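Local coordinates for VP4 CORE protein (Bluetongue virus, PDB 2JHP), which caps viral messenger RNA as a multifunctional enzyme of the inner capsid, with methyltransferase domains that bind S-adenosyl-L-homocysteine, at residues 116-128 with 474-486. Numbering follows the deposited sequence.
With GUN (guanine), chain E; SAH (S-adenosyl-L-homocysteine), chain B.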
ATOM      1  N   GLY A 116       5.694  -3.382  -5.939  1.00 15.73           N
ATOM      2  CA  GLY A 116       6.959  -2.662  -5.867  1.00 15.84           C
ATOM      3  C   GLY A 116       6.745  -1.164  -5.880  1.00 16.60           C
ATOM      4  O   GLY A 116       7.374  -0.429  -5.110  1.00 23.36           O
ATOM      5  N   PHE A 117       5.844  -0.713  -6.745  1.00 35.39           N
ATOM      6  CA  PHE A 117       5.533   0.698  -6.834  1.00 18.62           C
ATOM      7  C   PHE A 117       4.945   1.225  -5.516  1.00 25.73           C
ATOM      8  O   PHE A 117       5.481   2.162  -4.916  1.00 19.05           O
ATOM      9  CB  PHE A 117       4.616   0.982  -8.021  1.00 27.31           C
ATOM     10  CG  PHE A 117       4.048   2.345  -8.021  1.00-10.36           C
ATOM     11  CD1 PHE A 117       4.844   3.434  -8.219  1.00 29.39           C
ATOM     12  CD2 PHE A 117       2.716   2.536  -7.820  1.00 16.78           C
ATOM     13  CE1 PHE A 117       4.319   4.708  -8.218  1.00 18.44           C
ATOM     14  CE2 PHE A 117       2.158   3.799  -7.820  1.00 10.79           C
ATOM     15  CZ  PHE A 117       2.970   4.901  -8.025  1.00 11.25           C
ATOM     16  N   GLY A 118       3.858   0.608  -5.063  1.00 14.28           N
ATOM     17  CA  GLY A 118       3.244   0.974  -3.791  1.00 14.04           C
ATOM     18  C   GLY A 118       4.167   0.897  -2.584  1.00 16.32           C
ATOM     19  O   GLY A 118       4.055   1.716  -1.684  1.00 27.00           O
ATOM     20  N   ASP A 119       5.070  -0.085  -2.577  1.00 20.68           N
ATOM     21  CA  ASP A 119       5.986  -0.323  -1.456  1.00 13.92           C
ATOM     22  C   ASP A 119       7.065   0.740  -1.348  1.00 16.47           C
ATOM     23  O   ASP A 119       7.516   1.065  -0.253  1.00 15.30           O
ATOM     24  CB  ASP A 119       6.682  -1.686  -1.582  1.00 17.28           C
ATOM     25  CG  ASP A 119       5.769  -2.867  -1.251  1.00 17.92           C
ATOM     26  OD1 ASP A 119       4.540  -2.711  -1.070  1.00 35.47           O
ATOM     27  OD2 ASP A 119       6.314  -3.983  -1.197  1.00 25.74           O
ATOM     28  N   ALA A 120       7.498   1.241  -2.496  1.00 20.27           N
ATOM     29  CA  ALA A 120       8.485   2.286  -2.535  1.00 19.58           C
ATOM     30  C   ALA A 120       7.890   3.566  -1.954  1.00 20.47           C
ATOM     31  O   ALA A 120       8.517   4.219  -1.133  1.00 24.23           O
ATOM     32  CB  ALA A 120       8.973   2.485  -3.936  1.00 16.12           C
ATOM     33  N   LEU A 121       6.665   3.895  -2.341  1.00 20.17           N
ATOM     34  CA  LEU A 121       5.967   5.039  -1.775  1.00 35.58           C
ATOM     35  C   LEU A 121       5.655   4.865  -0.294  1.00 33.83           C
ATOM     36  O   LEU A 121       5.655   5.834   0.451  1.00 17.13           O
ATOM     37  CB  LEU A 121       4.672   5.320  -2.533  1.00 22.63           C
ATOM     38  CG  LEU A 121       4.759   5.725  -4.003  1.00 19.89           C
ATOM     39  CD1 LEU A 121       3.388   6.234  -4.487  1.00 11.88           C
ATOM     40  CD2 LEU A 121       5.836   6.774  -4.247  1.00 30.59           C
ATOM     41  N   ARG A 122       5.373   3.639   0.133  1.00 12.83           N
ATOM     42  CA  ARG A 122       4.992   3.415   1.512  1.00 18.40           C
ATOM     43  C   ARG A 122       6.201   3.470   2.432  1.00 17.48           C
ATOM     44  O   ARG A 122       6.088   3.914   3.579  1.00 14.86           O
ATOM     45  CB  ARG A 122       4.261   2.091   1.680  1.00 19.45           C
ATOM     46  CG  ARG A 122       3.309   2.085   2.883  1.00 15.54           C
ATOM     47  CD  ARG A 122       2.524   0.783   3.043  1.00 25.97           C
ATOM     48  NE  ARG A 122       1.709   0.515   1.864  1.00  6.02           N
ATOM     49  CZ  ARG A 122       2.075  -0.303   0.889  1.00 18.74           C
ATOM     50  NH1 ARG A 122       3.236  -0.932   0.979  1.00  8.07           N
ATOM     51  NH2 ARG A 122       1.287  -0.479  -0.164  1.00  8.65           N
ATOM     52  N   ASN A 123       7.357   3.030   1.936  1.00 12.22           N
ATOM     53  CA  ASN A 123       8.569   3.069   2.737  1.00 15.40           C
ATOM     54  C   ASN A 123       8.999   4.481   2.999  1.00 -8.64           C
ATOM     55  O   ASN A 123       9.326   4.798   4.106  1.00 12.86           O
ATOM     56  CB  ASN A 123       9.678   2.210   2.133  1.00 18.43           C
ATOM     57  CG  ASN A 123       9.338   0.709   2.160  1.00 80.94           C
ATOM     58  OD1 ASN A 123       8.345   0.275   2.765  1.00 28.20           O
ATOM     59  ND2 ASN A 123      10.164  -0.085   1.491  1.00 24.90           N
ATOM     60  N   TYR A 124       8.919   5.342   1.994  1.00 19.47           N
ATOM     61  CA  TYR A 124       9.162   6.773   2.193  1.00 13.05           C
ATOM     62  C   TYR A 124       8.229   7.307   3.287  1.00 14.09           C
ATOM     63  O   TYR A 124       8.658   8.080   4.169  1.00 12.86           O
ATOM     64  CB  TYR A 124       8.980   7.555   0.880  1.00 13.26           C
ATOM     65  CG  TYR A 124       8.837   9.061   1.056  1.00 29.51           C
ATOM     66  CD1 TYR A 124       9.962   9.881   1.196  1.00 28.85           C
ATOM     67  CD2 TYR A 124       7.572   9.669   1.079  1.00 10.92           C
ATOM     68  CE1 TYR A 124       9.836  11.261   1.351  1.00 19.08           C
ATOM     69  CE2 TYR A 124       7.432  11.056   1.239  1.00 20.86           C
ATOM     70  CZ  TYR A 124       8.570  11.846   1.376  1.00 11.94           C
ATOM     71  OH  TYR A 124       8.442  13.219   1.545  1.00 28.21           O
ATOM     72  N   ALA A 125       6.967   6.867   3.227  1.00 15.69           N
ATOM     73  CA  ALA A 125       5.931   7.303   4.163  1.00 11.76           C
ATOM     74  C   ALA A 125       6.163   6.832   5.600  1.00 25.53           C
ATOM     75  O   ALA A 125       5.778   7.532   6.539  1.00 20.19           O
ATOM     76  CB  ALA A 125       4.537   6.894   3.681  1.00 11.62           C
ATOM     77  N   PHE A 126       6.784   5.665   5.775  1.00 21.18           N
ATOM     78  CA  PHE A 126       7.087   5.175   7.122  1.00 20.30           C
ATOM     79  C   PHE A 126       8.234   5.982   7.718  1.00 18.77           C
ATOM     80  O   PHE A 126       8.345   6.105   8.944  1.00 18.04           O
ATOM     81  CB  PHE A 126       7.424   3.682   7.127  1.00 14.65           C
ATOM     82  CG  PHE A 126       6.223   2.786   7.058  1.00  9.55           C
ATOM     83  CD1 PHE A 126       6.032   1.930   5.972  1.00 10.33           C
ATOM     84  CD2 PHE A 126       5.268   2.787   8.084  1.00 12.95           C
ATOM     85  CE1 PHE A 126       4.906   1.087   5.906  1.00 11.70           C
ATOM     86  CE2 PHE A 126       4.138   1.944   8.024  1.00 15.22           C
ATOM     87  CZ  PHE A 126       3.962   1.097   6.927  1.00 22.27           C
ATOM     88  N   LYS A 127       9.074   6.534   6.844  1.00 18.97           N
ATOM     89  CA  LYS A 127      10.194   7.375   7.268  1.00 17.71           C
ATOM     90  C   LYS A 127       9.718   8.768   7.653  1.00 16.68           C
ATOM     91  O   LYS A 127      10.306   9.403   8.527  1.00 16.36           O
ATOM     92  CB  LYS A 127      11.270   7.475   6.177  1.00 17.07           C
ATOM     93  CG  LYS A 127      11.956   6.154   5.831  1.00 37.19           C
ATOM     94  CD  LYS A 127      12.595   5.534   7.067  1.00 20.41           C
ATOM     95  CE  LYS A 127      13.146   4.147   6.801  1.00 28.76           C
ATOM     96  NZ  LYS A 127      13.389   3.417   8.089  1.00 38.02           N
ATOM     97  N   MET A 128       8.642   9.228   7.019  1.00 13.04           N
ATOM     98  CA  MET A 128       8.207  10.611   7.173  1.00 15.29           C
ATOM     99  C   MET A 128       6.880  10.820   7.912  1.00 20.24           C
ATOM    100  O   MET A 128       6.512  11.960   8.183  1.00 21.25           O
ATOM    101  CB  MET A 128       8.168  11.316   5.814  1.00 19.87           C
ATOM    102  CG  MET A 128       9.460  11.254   5.017  1.00 25.93           C
ATOM    103  SD  MET A 128      10.799  12.188   5.762  1.00 21.34           S
ATOM    104  CE  MET A 128      12.076  11.979   4.533  1.00 31.08           C
ATOM    105  N   ILE A 474       8.432   8.685  -8.218  1.00  7.80           N
ATOM    106  CA  ILE A 474       9.448   7.692  -7.892  1.00 10.51           C
ATOM    107  C   ILE A 474      10.848   8.201  -8.267  1.00 11.82           C
ATOM    108  O   ILE A 474      11.785   8.091  -7.488  1.00 14.18           O
ATOM    109  CB  ILE A 474       9.143   6.333  -8.557  1.00  7.72           C
ATOM    110  CG1 ILE A 474       7.894   5.681  -7.925  1.00 20.24           C
ATOM    111  CG2 ILE A 474      10.363   5.414  -8.528  1.00  9.40           C
ATOM    112  CD1 ILE A 474       8.099   4.917  -6.587  1.00 10.71           C
ATOM    113  N   LEU A 475      10.963   8.770  -9.460  1.00 13.23           N
ATOM    114  CA  LEU A 475      12.208   9.322  -9.959  1.00 14.29           C
ATOM    115  C   LEU A 475      12.703  10.481  -9.090  1.00  6.01           C
ATOM    116  O   LEU A 475      13.910  10.659  -8.901  1.00 14.79           O
ATOM    117  CB  LEU A 475      12.001   9.789 -11.400  1.00 31.25           C
ATOM    118  CG  LEU A 475      12.430   8.875 -12.555  1.00 21.39           C
ATOM    119  CD1 LEU A 475      13.080   7.564 -12.106  1.00 11.89           C
ATOM    120  CD2 LEU A 475      11.290   8.632 -13.507  1.00 32.79           C
ATOM    121  N   PHE A 476      11.764  11.268  -8.576  1.00  9.65           N
ATOM    122  CA  PHE A 476      12.078  12.303  -7.617  1.00 15.68           C
ATOM    123  C   PHE A 476      12.707  11.705  -6.357  1.00 12.62           C
ATOM    124  O   PHE A 476      13.724  12.206  -5.874  1.00 20.56           O
ATOM    125  CB  PHE A 476      10.830  13.101  -7.257  1.00 14.69           C
ATOM    126  CG  PHE A 476      11.113  14.308  -6.412  1.00  4.11           C
ATOM    127  CD1 PHE A 476      11.615  15.475  -6.991  1.00 11.91           C
ATOM    128  CD2 PHE A 476      10.896  14.283  -5.040  1.00 14.82           C
ATOM    129  CE1 PHE A 476      11.875  16.591  -6.224  1.00  9.82           C
ATOM    130  CE2 PHE A 476      11.155  15.395  -4.271  1.00 23.35           C
ATOM    131  CZ  PHE A 476      11.643  16.554  -4.866  1.00 -3.66           C
ATOM    132  N   LEU A 477      12.109  10.633  -5.845  1.00 18.72           N
ATOM    133  CA  LEU A 477      12.593   9.981  -4.630  1.00  7.48           C
ATOM    134  C   LEU A 477      13.866   9.208  -4.873  1.00 17.95           C
ATOM    135  O   LEU A 477      14.697   9.129  -3.988  1.00 16.63           O
ATOM    136  CB  LEU A 477      11.516   9.068  -4.005  1.00 -6.12           C
ATOM    137  CG  LEU A 477      10.261   9.773  -3.485  1.00 13.31           C
ATOM    138  CD1 LEU A 477       9.073   8.827  -3.338  1.00  9.94           C
ATOM    139  CD2 LEU A 477      10.580  10.485  -2.183  1.00 16.44           C
ATOM    140  N   MET A 478      14.025   8.632  -6.057  1.00-13.75           N
ATOM    141  CA  MET A 478      15.313   8.058  -6.419  1.00-10.67           C
ATOM    142  C   MET A 478      16.422   9.122  -6.224  1.00 -6.32           C
ATOM    143  O   MET A 478      17.495   8.848  -5.674  1.00 -7.63           O
ATOM    144  CB  MET A 478      15.326   7.536  -7.851  1.00-13.62           C
ATOM    145  CG  MET A 478      14.729   6.159  -7.981  1.00 25.89           C
ATOM    146  SD  MET A 478      14.869   5.503  -9.651  1.00 15.22           S
ATOM    147  CE  MET A 478      13.851   4.040  -9.524  1.00 13.20           C
ATOM    148  N   TRP A 479      16.104  10.343  -6.644  1.00  6.22           N
ATOM    149  CA  TRP A 479      17.050  11.444  -6.745  1.00 12.60           C
ATOM    150  C   TRP A 479      17.347  12.116  -5.405  1.00 10.58           C
ATOM    151  O   TRP A 479      18.494  12.437  -5.123  1.00 24.58           O
ATOM    152  CB  TRP A 479      16.483  12.444  -7.753  1.00  6.03           C
ATOM    153  CG  TRP A 479      17.247  13.692  -7.973  1.00 42.21           C
ATOM    154  CD1 TRP A 479      18.584  13.820  -8.127  1.00 19.96           C
ATOM    155  CD2 TRP A 479      16.693  15.000  -8.127  1.00-17.64           C
ATOM    156  NE1 TRP A 479      18.914  15.139  -8.340  1.00  4.02           N
ATOM    157  CE2 TRP A 479      17.767  15.884  -8.347  1.00  9.20           C
ATOM    158  CE3 TRP A 479      15.388  15.514  -8.084  1.00 28.48           C
ATOM    159  CZ2 TRP A 479      17.581  17.258  -8.523  1.00 -9.97           C
ATOM    160  CZ3 TRP A 479      15.200  16.878  -8.260  1.00 10.45           C
ATOM    161  CH2 TRP A 479      16.290  17.735  -8.468  1.00  0.75           C
ATOM    162  N   ARG A 480      16.305  12.310  -4.596  1.00 17.97           N
ATOM    163  CA  ARG A 480      16.389  12.997  -3.308  1.00 23.57           C
ATOM    164  C   ARG A 480      16.688  12.044  -2.136  1.00 21.75           C
ATOM    165  O   ARG A 480      17.408  12.410  -1.201  1.00 17.55           O
ATOM    166  CB  ARG A 480      15.097  13.793  -3.052  1.00 39.52           C
ATOM    167  CG  ARG A 480      15.028  14.543  -1.713  1.00 42.64           C
ATOM    168  CD  ARG A 480      15.323  16.020  -1.851  1.00 17.41           C
ATOM    169  NE  ARG A 480      14.115  16.820  -2.067  1.00 28.46           N
ATOM    170  CZ  ARG A 480      14.111  18.059  -2.564  1.00 11.07           C
ATOM    171  NH1 ARG A 480      15.252  18.657  -2.913  1.00 31.59           N
ATOM    172  NH2 ARG A 480      12.963  18.703  -2.717  1.00 58.62           N
ATOM    173  N   TYR A 481      16.141  10.831  -2.183  1.00 25.14           N
ATOM    174  CA  TYR A 481      16.351   9.859  -1.111  1.00 18.99           C
ATOM    175  C   TYR A 481      16.859   8.514  -1.630  1.00 23.44           C
ATOM    176  O   TYR A 481      16.123   7.530  -1.622  1.00 21.35           O
ATOM    177  CB  TYR A 481      15.070   9.663  -0.305  1.00 14.36           C
ATOM    178  CG  TYR A 481      14.527  10.919   0.328  1.00 17.84           C
ATOM    179  CD1 TYR A 481      13.474  11.613  -0.255  1.00 32.98           C
ATOM    180  CD2 TYR A 481      15.062  11.411   1.521  1.00 -6.55           C
ATOM    181  CE1 TYR A 481      12.958  12.765   0.322  1.00  4.26           C
ATOM    182  CE2 TYR A 481      14.558  12.574   2.115  1.00  7.01           C
ATOM    183  CZ  TYR A 481      13.502  13.247   1.506  1.00 16.07           C
ATOM    184  OH  TYR A 481      12.998  14.393   2.084  1.00 23.63           O
ATOM    185  N   PRO A 482      18.131   8.471  -2.069  1.00 31.70           N
ATOM    186  CA  PRO A 482      18.790   7.313  -2.680  1.00 26.30           C
ATOM    187  C   PRO A 482      18.759   5.973  -1.932  1.00 32.92           C
ATOM    188  O   PRO A 482      18.909   4.937  -2.573  1.00 32.27           O
ATOM    189  CB  PRO A 482      20.230   7.793  -2.839  1.00 20.21           C
ATOM    190  CG  PRO A 482      20.091   9.248  -3.008  1.00 21.45           C
ATOM    191  CD  PRO A 482      19.045   9.625  -2.026  1.00 34.21           C
ATOM    192  N   ASP A 483      18.587   5.958  -0.615  1.00 39.54           N
ATOM    193  CA  ASP A 483      18.397   4.660   0.050  1.00 43.27           C
ATOM    194  C   ASP A 483      17.025   4.431   0.645  1.00 51.12           C
ATOM    195  O   ASP A 483      16.800   3.420   1.313  1.00 62.32           O
ATOM    196  CB  ASP A 483      19.474   4.368   1.090  1.00 44.25           C
ATOM    197  CG  ASP A 483      20.564   3.437   0.568  1.00 34.60           C
ATOM    198  OD1 ASP A 483      21.520   3.170   1.323  1.00 19.57           O
ATOM    199  OD2 ASP A 483      20.464   2.969  -0.591  1.00 53.50           O
ATOM    200  N   ILE A 484      16.106   5.364   0.402  1.00 43.93           N
ATOM    201  CA  ILE A 484      14.693   5.073   0.567  1.00 39.29           C
ATOM    202  C   ILE A 484      14.208   4.384  -0.710  1.00 37.91           C
ATOM    203  O   ILE A 484      13.568   3.334  -0.637  1.00 27.68           O
ATOM    204  CB  ILE A 484      13.836   6.317   0.912  1.00 29.76           C
ATOM    205  CG1 ILE A 484      14.325   6.952   2.217  1.00 -7.59           C
ATOM    206  CG2 ILE A 484      12.383   5.918   1.081  1.00 25.63           C
ATOM    207  CD1 ILE A 484      13.530   8.166   2.689  1.00 34.28           C
ATOM    208  N   VAL A 485      14.530   4.959  -1.870  1.00 19.21           N
ATOM    209  CA  VAL A 485      14.148   4.370  -3.162  1.00 14.97           C
ATOM    210  C   VAL A 485      15.382   4.209  -4.037  1.00 23.19           C
ATOM    211  O   VAL A 485      15.919   5.185  -4.556  1.00 27.14           O
ATOM    212  CB  VAL A 485      13.043   5.200  -3.901  1.00 20.49           C
ATOM    213  CG1 VAL A 485      12.563   4.490  -5.152  1.00 16.08           C
ATOM    214  CG2 VAL A 485      11.847   5.473  -2.987  1.00 24.62           C
ATOM    215  N   LYS A 486      15.826   2.968  -4.180  1.00 19.71           N
ATOM    216  CA  LYS A 486      17.053   2.647  -4.903  1.00 23.39           C
ATOM    217  C   LYS A 486      16.874   2.809  -6.415  1.00 14.41           C
ATOM    218  O   LYS A 486      15.756   2.763  -6.920  1.00 16.23           O
ATOM    219  CB  LYS A 486      17.488   1.211  -4.598  1.00 15.96           C
ATOM    220  CG  LYS A 486      17.860   0.936  -3.158  1.00138.67           C
ATOM    221  CD  LYS A 486      18.031  -0.561  -2.962  1.00170.62           C
ATOM    222  CE  LYS A 486      17.928  -0.963  -1.504  1.00 91.99           C
ATOM    223  NZ  LYS A 486      19.188  -0.691  -0.762  1.00  8.69           N
TER
HETATM  224  N9  GUN E1648       0.297  -2.156  -2.950  1.00127.74           N
HETATM  225  C8  GUN E1648      -0.818  -2.473  -2.293  1.00 89.91           C
HETATM  226  N7  GUN E1648      -1.873  -2.011  -2.969  1.00109.04           N
HETATM  227  C5  GUN E1648      -1.433  -1.400  -4.069  1.00119.52           C
HETATM  228  C6  GUN E1648      -2.067  -0.745  -5.126  1.00 82.38           C
HETATM  229  O6  GUN E1648      -3.293  -0.648  -5.162  1.00107.82           O
HETATM  230  N1  GUN E1648      -1.291  -0.195  -6.156  1.00 61.64           N
HETATM  231  C2  GUN E1648       0.105  -0.320  -6.082  1.00 22.19           C
HETATM  232  N2  GUN E1648       0.867   0.183  -7.033  1.00 50.40           N
HETATM  233  N3  GUN E1648       0.681  -0.957  -5.047  1.00 50.39           N
HETATM  234  C4  GUN E1648      -0.046  -1.493  -4.054  1.00119.15           C
HETATM  235  N   SAH B1645      -3.459   2.442   1.982  1.00 34.62           N
HETATM  236  CA  SAH B1645      -3.063   1.023   1.717  1.00 17.59           C
HETATM  237  CB  SAH B1645      -4.177   0.133   1.157  1.00 14.75           C
HETATM  238  CG  SAH B1645      -5.322   0.747   0.373  1.00 48.60           C
HETATM  239  SD  SAH B1645      -6.649  -0.466   0.137  1.00 14.02           S
HETATM  240  C   SAH B1645      -1.804   0.911   0.872  1.00 19.67           C
HETATM  241  O   SAH B1645      -0.843   1.655   1.080  1.00 20.34           O
HETATM  242  OXT SAH B1645      -1.702   0.056  -0.008  1.00 46.07           O
HETATM  243  C5' SAH B1645      -7.887   0.851   0.316  1.00 -6.02           C
HETATM  244  C4' SAH B1645      -8.567   0.846   1.675  1.00  4.74           C
HETATM  245  O4' SAH B1645      -8.921   2.158   2.062  1.00  7.70           O
HETATM  246  C3' SAH B1645      -9.847   0.014   1.685  1.00  0.69           C
HETATM  247  O3' SAH B1645      -9.844  -0.720   2.899  1.00 -7.14           O
HETATM  248  C2' SAH B1645     -10.966   1.044   1.725  1.00 -0.27           C
HETATM  249  O2' SAH B1645     -12.085   0.612   2.453  1.00 10.14           O
HETATM  250  C1' SAH B1645     -10.291   2.210   2.446  1.00 -1.73           C
HETATM  251  N9  SAH B1645     -10.920   3.518   2.151  1.00 14.19           N
HETATM  252  C8  SAH B1645     -11.448   3.944   0.955  1.00 -2.81           C
HETATM  253  N7  SAH B1645     -11.929   5.204   1.117  1.00 19.58           N
HETATM  254  C5  SAH B1645     -11.717   5.590   2.397  1.00 -6.33           C
HETATM  255  C6  SAH B1645     -11.998   6.766   3.098  1.00 10.97           C
HETATM  256  N6  SAH B1645     -12.593   7.787   2.485  1.00  9.62           N
HETATM  257  N1  SAH B1645     -11.645   6.879   4.430  1.00  5.85           N
HETATM  258  C2  SAH B1645     -11.015   5.826   5.069  1.00 18.83           C
HETATM  259  N3  SAH B1645     -10.734   4.659   4.380  1.00  8.90           N
HETATM  260  C4  SAH B1645     -11.080   4.537   3.064  1.00 -4.23           C
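I484 (84 Å² buried), Y124 (73 Å²) and I474 (69 Å²) carry the packing of helix 114-128 against helix 470-480 and the following turn, flanking a Rossmann-like methyltransferase domain; the helix segments cross at 49°. After R480 closes the second helix, the chain folds back from Y481, and the branched I484 lays CG2 on the backbone of helix 114-128, 3.5 Å from Y124 CA. Y124 has CG anti to its backbone nitrogen (chi1 164°), which carries the ring across to L477. L477 CD2 makes a CH-pi contact with one face, 3.9 Å from the centroid, while M128 CG of the same helix as Y124 covers the opposite face. The Y481 ring meets that of Y124 obliquely, planes at 53°, and both hydroxyls hydrogen-bond to E505, so polar-ended rings suit this margin. M128 brings its flexible thioether to the Y481 ring, CE 3.5 Å from CE2. Toward the N-terminal end of segment 116-128, I474 CD1 rests against both A120 CB and L121 CD2, small A120 leaving room for it. I474 CG1 touches F117 CE1 at 3.7 Å; across that ring, near its plane, guanine N2 approaches CD2 at 3.1 Å. Five residues after F117, R122 NE donates to SAH O at 2.9 Å.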